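Local structure of ancylostoma secreted protein 1 (Necator americanus, 3NT8) at residues Q81-D84 against A85-S88; Y112-P115 against S116-I119; T311-L314 against K315-K318. The protein is a secreted protein built of two CAP domains and is probably associated with the transition of infective hookworm larvae to parasitism. All coordinates share one frame; numbering follows the deposited sequence.

Contact 1: residues Q81-D84 against A85-S88; sequences QLQD and AIQS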
loop_
_atom_site.group_PDB
_atom_site.type_symbol
_atom_site.label_atom_id
_atom_site.label_comp_id
_atom_site.label_asym_id
_atom_site.label_seq_id
_atom_site.Cartn_x
_atom_site.Cartn_y
_atom_site.Cartn_z
ATOM N N GLN A 81 -7.207 -21.886 -4.137
ATOM C CA GLN A 81 -8.376 -21.142 -3.732
ATOM C C GLN A 81 -9.106 -20.514 -4.919
ATOM O O GLN A 81 -10.309 -20.579 -4.992
ATOM C CB GLN A 81 -8.012 -20.089 -2.666
ATOM C CG GLN A 81 -9.232 -19.549 -1.983
ATOM C CD GLN A 81 -8.934 -18.777 -0.701
ATOM O OE1 GLN A 81 -7.761 -18.589 -0.309
ATOM N NE2 GLN A 81 -10.005 -18.337 -0.034
ATOM N N LEU A 82 -8.356 -19.928 -5.842
ATOM C CA LEU A 82 -8.934 -19.321 -7.002
ATOM C C LEU A 82 -9.594 -20.398 -7.905
ATOM O O LEU A 82 -10.679 -20.173 -8.485
ATOM C CB LEU A 82 -7.870 -18.539 -7.764
ATOM C CG LEU A 82 -8.244 -18.013 -9.135
ATOM C CD1 LEU A 82 -9.351 -17.036 -8.940
ATOM C CD2 LEU A 82 -7.080 -17.331 -9.785
ATOM N N GLN A 83 -8.936 -21.550 -7.997
ATOM C CA GLN A 83 -9.480 -22.635 -8.806
ATOM C C GLN A 83 -10.859 -23.086 -8.284
ATOM O O GLN A 83 -11.766 -23.339 -9.079
ATOM C CB GLN A 83 -8.497 -23.796 -8.887
ATOM C CG GLN A 83 -9.036 -24.966 -9.713
ATOM C CD GLN A 83 -8.752 -24.776 -11.181
ATOM O OE1 GLN A 83 -7.630 -24.911 -11.575
ATOM N NE2 GLN A 83 -9.760 -24.458 -11.976
ATOM N N ASP A 84 -10.991 -23.179 -6.962
ATOM C CA ASP A 84 -12.237 -23.574 -6.303
ATOM C C ASP A 84 -13.362 -22.566 -6.541
ATOM O O ASP A 84 -14.537 -22.912 -6.480
ATOM C CB ASP A 84 -12.023 -23.783 -4.792
ATOM C CG ASP A 84 -11.152 -24.954 -4.499
ATOM O OD1 ASP A 84 -11.171 -25.922 -5.283
ATOM O OD2 ASP A 84 -10.448 -24.936 -3.469
ATOM N N ALA A 85 -13.000 -21.325 -6.864
ATOM C CA ALA A 85 -13.993 -20.263 -6.943
ATOM C C ALA A 85 -14.569 -20.082 -8.318
ATOM O O ALA A 85 -15.624 -19.468 -8.482
ATOM C CB ALA A 85 -13.444 -18.969 -6.410
ATOM N N ILE A 86 -13.879 -20.630 -9.311
ATOM C CA ILE A 86 -14.273 -20.444 -10.697
ATOM C C ILE A 86 -14.862 -21.714 -11.333
ATOM O O ILE A 86 -14.949 -21.815 -12.559
ATOM C CB ILE A 86 -13.096 -19.840 -11.555
ATOM C CG1 ILE A 86 -11.894 -20.816 -11.640
ATOM C CG2 ILE A 86 -12.613 -18.528 -10.919
ATOM C CD1 ILE A 86 -10.871 -20.442 -12.705
ATOM N N GLN A 87 -15.272 -22.678 -10.520
ATOM C CA GLN A 87 -15.701 -23.966 -11.098
ATOM C C GLN A 87 -16.933 -23.830 -12.023
ATOM O O GLN A 87 -17.102 -24.588 -12.988
ATOM C CB GLN A 87 -15.901 -25.039 -10.014
ATOM C CG GLN A 87 -14.598 -25.563 -9.358
ATOM C CD GLN A 87 -13.733 -26.451 -10.278
ATOM O OE1 GLN A 87 -14.155 -27.547 -10.707
ATOM N NE2 GLN A 87 -12.493 -25.981 -10.554
ATOM N N SER A 88 -17.762 -22.827 -11.756
ATOM C CA SER A 88 -18.965 -22.608 -12.553
ATOM C C SER A 88 -18.836 -21.410 -13.519
ATOM O O SER A 88 -19.852 -20.917 -14.043
ATOM C CB SER A 88 -20.121 -22.352 -11.605
ATOM O OG SER A 88 -19.734 -21.331 -10.688
#
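Leu82 and Ile86 form the packed part of this local contact, one turn apart where helix 76-85 runs out. Leu82 CD1 meets Ile86 CG2 at 4.1 Å, while Ile86 CG1 lies closer still to the backbone, 3.4 Å from Leu82 O. That carbonyl oxygen also receives Ala85 N at 3.1 Å, an i to i+3 bond, whereas the i to i+4 bond from Ile86 N to it is weak. Ala85 N also bonds weakly to Gln81 O, so i+3 and i+4 bonds are mixed, consistent with a tightening last turn.

Gln83 O shows a second way of finishing a helical turn. Its backbone donor, Ile86 N, bonds only weakly, and the straighter bond comes from a side chain: Gln87 NE2 reaches Gln83 O at 3.1 Å with an N-H...O angle of 169°. The oxygen lies almost in the Gln87 amide plane, yet the NE2 donor stands above the Gln83 carbonyl plane. A bend at chi2 (-71°) folds Gln87 back to make this reach possible. The two amides, turned 75° apart, bring Gln83 NE2 and Gln87 NE2 to 3.4 Å; both are donors, so this is proximity without a bond.

Gln87 and Asp84 mark the looser, solvent-facing side, where Gln87 CG comes no nearer than 3.9 Å to Asp84 O.

Inward, Gln83 NE2 bonds to Tyr164 O and OE1 to Asn29 ND2, and Gln87 OE1 takes Lys165 NZ. The helix end packs against two sheet strands: Gln83 on Ala163 and Ile86 on Lys165 of 159-167, Leu82 on Ser174 and Ile176 of 170-177.

Contact 2: residues Y112-P115 against S116-I119; sequences YPDP and SVKI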
loop_
_atom_site.group_PDB
_atom_site.type_symbol
_atom_site.label_atom_id
_atom_site.label_comp_id
_atom_site.label_asym_id
_atom_site.label_seq_id
_atom_site.Cartn_x
_atom_site.Cartn_y
_atom_site.Cartn_z
ATOM N N TYR A 112 -13.716 -25.682 -25.805
ATOM C CA TYR A 112 -12.307 -25.376 -25.529
ATOM C C TYR A 112 -11.541 -26.678 -25.261
ATOM O O TYR A 112 -11.310 -27.061 -24.088
ATOM C CB TYR A 112 -12.198 -24.366 -24.365
ATOM C CG TYR A 112 -12.747 -22.976 -24.712
ATOM C CD1 TYR A 112 -12.058 -22.141 -25.569
ATOM C CD2 TYR A 112 -13.947 -22.510 -24.162
ATOM C CE1 TYR A 112 -12.514 -20.899 -25.889
ATOM C CE2 TYR A 112 -14.409 -21.237 -24.453
ATOM C CZ TYR A 112 -13.690 -20.447 -25.344
ATOM O OH TYR A 112 -14.110 -19.208 -25.712
ATOM N N PRO A 113 -11.227 -27.420 -26.357
ATOM C CA PRO A 113 -10.505 -28.661 -26.182
ATOM C C PRO A 113 -9.026 -28.406 -25.771
ATOM O O PRO A 113 -8.392 -29.304 -25.247
ATOM C CB PRO A 113 -10.613 -29.323 -27.564
ATOM C CG PRO A 113 -10.698 -28.111 -28.525
ATOM C CD PRO A 113 -11.556 -27.147 -27.773
ATOM N N ASP A 114 -8.503 -27.199 -26.004
ATOM C CA ASP A 114 -7.157 -26.855 -25.548
ATOM C C ASP A 114 -7.111 -25.464 -24.899
ATOM O O ASP A 114 -6.648 -24.476 -25.515
ATOM C CB ASP A 114 -6.170 -26.953 -26.687
ATOM C CG ASP A 114 -4.750 -26.994 -26.211
ATOM O OD1 ASP A 114 -4.555 -27.053 -24.980
ATOM O OD2 ASP A 114 -3.843 -26.984 -27.054
ATOM N N PRO A 115 -7.622 -25.361 -23.670
ATOM C CA PRO A 115 -7.705 -24.050 -23.012
ATOM C C PRO A 115 -6.352 -23.334 -22.764
ATOM O O PRO A 115 -6.333 -22.126 -22.571
ATOM C CB PRO A 115 -8.400 -24.370 -21.670
ATOM C CG PRO A 115 -8.132 -25.786 -21.450
ATOM C CD PRO A 115 -8.073 -26.450 -22.787
ATOM N N SER A 116 -5.229 -24.044 -22.766
ATOM C CA SER A 116 -3.945 -23.419 -22.560
ATOM C C SER A 116 -3.631 -22.335 -23.631
ATOM O O SER A 116 -2.858 -21.387 -23.389
ATOM C CB SER A 116 -2.876 -24.507 -22.445
ATOM O OG SER A 116 -2.861 -25.313 -23.628
ATOM N N VAL A 117 -4.277 -22.416 -24.796
ATOM C CA VAL A 117 -3.949 -21.440 -25.870
ATOM C C VAL A 117 -4.556 -20.072 -25.643
ATOM O O VAL A 117 -4.217 -19.093 -26.335
ATOM C CB VAL A 117 -4.232 -21.963 -27.297
ATOM C CG1 VAL A 117 -3.417 -23.273 -27.517
ATOM C CG2 VAL A 117 -5.744 -22.174 -27.513
ATOM N N LYS A 118 -5.426 -20.014 -24.638
ATOM C CA LYS A 118 -6.022 -18.760 -24.250
ATOM C C LYS A 118 -5.253 -18.063 -23.133
ATOM O O LYS A 118 -5.663 -16.970 -22.680
ATOM C CB LYS A 118 -7.481 -18.980 -23.854
ATOM C CG LYS A 118 -8.397 -19.165 -25.029
ATOM C CD LYS A 118 -8.686 -17.840 -25.759
ATOM C CE LYS A 118 -9.380 -18.088 -27.052
ATOM N NZ LYS A 118 -9.664 -16.796 -27.724
ATOM N N ILE A 119 -4.145 -18.659 -22.679
ATOM C CA ILE A 119 -3.395 -18.021 -21.607
ATOM C C ILE A 119 -2.713 -16.725 -22.091
ATOM O O ILE A 119 -2.744 -15.720 -21.405
ATOM C CB ILE A 119 -2.352 -18.943 -20.925
ATOM C CG1 ILE A 119 -3.018 -20.097 -20.161
ATOM C CG2 ILE A 119 -1.471 -18.085 -19.939
ATOM C CD1 ILE A 119 -1.956 -21.132 -19.680
#
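Lys118 meets Pro115 with its CB and Tyr112 with its CE, and its side chain can be traced outward from the backbone. CB lies 3.6 Å from Pro115 O, beside the carbonyl that also accepts Lys118 N. CG and CD only carry the chain on; a chi2 of -75°, about the CB-CG bond, turns CD aside. CE then approaches Tyr112 CE1 obliquely at 4.4 Å, a loose touch. At the tip, the ammonium makes a cation-pi interaction with Trp106, while the side chain also packs on Leu171.

In the backbone beneath, three successive i to i+3 bonds, hence overlapping turns, make a short 3-10 segment that leads into helix 119-127, on one outer layer of the alpha-beta-alpha sandwich of the CAP fold. Val117 N bonds Asp114 O at 3.2 Å and a nearly straight 171°; Lys118 N follows to Pro115 O at 3.1 Å, and Ile119 N to Ser116 O, also at 3.1 Å. Pro115 and Ser116 both keep 3-10-like phi and psi. Pro115 presses on Tyr164, Val166 and Leu171, which places the turn against strands 159-167 and 170-177.

On the solvent-facing side the Asp114 carboxylate, CG anti to the backbone N (chi1 -164°), reaches Ser116. Asp114 OD1 accepts Ser116 OG at 2.8 Å, the hydroxyl coming from above the carboxylate plane rather than within it. Asp114 OD2 instead lies 3.8 Å from Val117 CG1, and the two side chains cross at about a right angle. Val117 CG2 is tighter against the backbone, 3.2 Å from Asp114 O.

Contact 3: residues T311-L314 against K315-K318; sequences TSVL and KFDK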
loop_
_atom_site.group_PDB
_atom_site.type_symbol
_atom_site.label_atom_id
_atom_site.label_comp_id
_atom_site.label_asym_id
_atom_site.label_seq_id
_atom_site.Cartn_x
_atom_site.Cartn_y
_atom_site.Cartn_z
ATOM N N THR A 311 -10.139 -1.277 3.932
ATOM C CA THR A 311 -10.039 -1.713 2.543
ATOM C C THR A 311 -10.894 -2.953 2.343
ATOM O O THR A 311 -10.871 -3.843 3.187
ATOM C CB THR A 311 -8.564 -2.015 2.136
ATOM O OG1 THR A 311 -8.512 -2.566 0.802
ATOM C CG2 THR A 311 -7.968 -2.988 3.062
ATOM N N SER A 312 -11.573 -2.991 1.192
ATOM C CA SER A 312 -12.436 -4.074 0.764
ATOM C C SER A 312 -11.746 -5.415 0.822
ATOM O O SER A 312 -12.399 -6.410 1.107
ATOM C CB SER A 312 -12.922 -3.823 -0.657
ATOM O OG SER A 312 -13.493 -2.514 -0.800
ATOM N N VAL A 313 -10.432 -5.449 0.590
ATOM C CA VAL A 313 -9.611 -6.704 0.707
ATOM C C VAL A 313 -9.632 -7.317 2.099
ATOM O O VAL A 313 -9.207 -6.661 3.043
ATOM C CB VAL A 313 -8.102 -6.509 0.330
ATOM C CG1 VAL A 313 -7.375 -7.809 0.349
ATOM C CG2 VAL A 313 -7.956 -5.838 -1.018
ATOM N N LEU A 314 -10.052 -8.571 2.222
ATOM C CA LEU A 314 -10.206 -9.189 3.530
ATOM C C LEU A 314 -8.935 -9.800 3.983
ATOM O O LEU A 314 -8.167 -10.271 3.178
ATOM C CB LEU A 314 -11.314 -10.237 3.560
ATOM C CG LEU A 314 -12.749 -9.733 3.597
ATOM C CD1 LEU A 314 -13.236 -9.382 2.217
ATOM C CD2 LEU A 314 -13.603 -10.857 4.190
ATOM N N LYS A 315 -8.692 -9.749 5.281
ATOM C CA LYS A 315 -7.478 -10.319 5.877
ATOM C C LYS A 315 -6.179 -9.793 5.227
ATOM O O LYS A 315 -5.156 -10.511 5.097
ATOM C CB LYS A 315 -7.552 -11.867 5.933
ATOM C CG LYS A 315 -8.702 -12.413 6.820
ATOM C CD LYS A 315 -8.432 -13.845 7.231
ATOM C CE LYS A 315 -9.520 -14.412 8.167
ATOM N NZ LYS A 315 -9.512 -15.937 8.196
ATOM N N PHE A 316 -6.200 -8.498 4.884
ATOM C CA PHE A 316 -5.077 -7.871 4.160
ATOM C C PHE A 316 -3.834 -7.837 5.008
ATOM O O PHE A 316 -3.890 -7.510 6.190
ATOM C CB PHE A 316 -5.453 -6.480 3.646
ATOM C CG PHE A 316 -4.494 -5.919 2.664
ATOM C CD1 PHE A 316 -4.182 -6.595 1.493
ATOM C CD2 PHE A 316 -3.919 -4.664 2.884
ATOM C CE1 PHE A 316 -3.295 -6.016 0.562
ATOM C CE2 PHE A 316 -3.025 -4.096 1.970
ATOM C CZ PHE A 316 -2.718 -4.770 0.802
ATOM N N ASP A 317 -2.703 -8.210 4.432
ATOM C CA ASP A 317 -1.473 -8.236 5.198
ATOM C C ASP A 317 -1.371 -6.989 6.118
ATOM O O ASP A 317 -1.487 -5.873 5.650
ATOM C CB ASP A 317 -0.280 -8.249 4.252
ATOM C CG ASP A 317 1.017 -8.366 4.977
ATOM O OD1 ASP A 317 1.530 -9.493 5.110
ATOM O OD2 ASP A 317 1.527 -7.343 5.457
ATOM N N LYS A 318 -1.110 -7.204 7.405
ATOM C CA LYS A 318 -1.167 -6.137 8.368
ATOM C C LYS A 318 -0.118 -5.031 8.080
ATOM O O LYS A 318 -0.432 -3.849 8.254
ATOM C CB LYS A 318 -1.048 -6.684 9.788
ATOM C CG LYS A 318 -2.307 -7.417 10.381
ATOM C CD LYS A 318 -2.007 -7.763 11.874
ATOM C CE LYS A 318 -2.880 -8.811 12.518
ATOM N NZ LYS A 318 -4.208 -8.290 12.728
#
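The Phe316 ring meets Val313 and Thr311 obliquely, with its CD1 corner carrying the closest touch: Val313 CG1 stands 3.6 Å from Phe316 CD1. Nearer the ring's root, the same CG1 is 4.0 Å from Phe316 CB, and Thr311 CG2 comes to 4.3 Å from that CB. The Phe316 side chain also touches Val180, Ala321 and Gln324. The setting is the strand-to-helix connection of a CAP domain, running from strand 305-311 to helix 318-330.

Between Val313 and Phe316 the chain makes a beta turn without its usual backbone bond. Val313 CA and Phe316 CA are 5.8 Å apart, and with Leu314 extended and Lys315 left-handed (phi 54°, psi 38°) the turn is near type II. The bond is missing because Val313 O and Phe316 N stay 4.0 Å apart. The hydroxyl of Thr381 stands in for it, since its OG1 is hydrogen-bonded both to Val313 O and to Phe316 N. These polar backbone atoms are thereby satisfied beside buried apolar side chains, and the turn is tied to strand 381-388. Before the turn, Val313 N makes a weak bond to Thr311 OG1 at 3.5 Å.

Leu314 and Lys315 both touch Gln97 of the first CAP domain, joining the two halves. After Phe316 comes the helix start, where Asp317 is the N-cap: its OD2 accepts the backbone N of Lys320.

Contacts 1 and 2 belong to the first CAP domain and contact 3 to the second. Centres of contacts 1 and 2 lie 17 Å apart, their nearest atoms about 10 Å, and strand 159-167 joins them: contact 1 sets its side chains on the odd positions 163 and 165, contact 2 on the even positions 164 and 166. This alternation is consistent with packing on opposite faces of one sheet. Contact 3 approaches contact 1 across the interdomain boundary, with centres 20 Å and nearest atoms about 9 Å apart; Gln97, its partner there, directly follows Ile96, on which Gln81 and Leu82 pack. Contacts 2 and 3 are remote, 33 Å between centres.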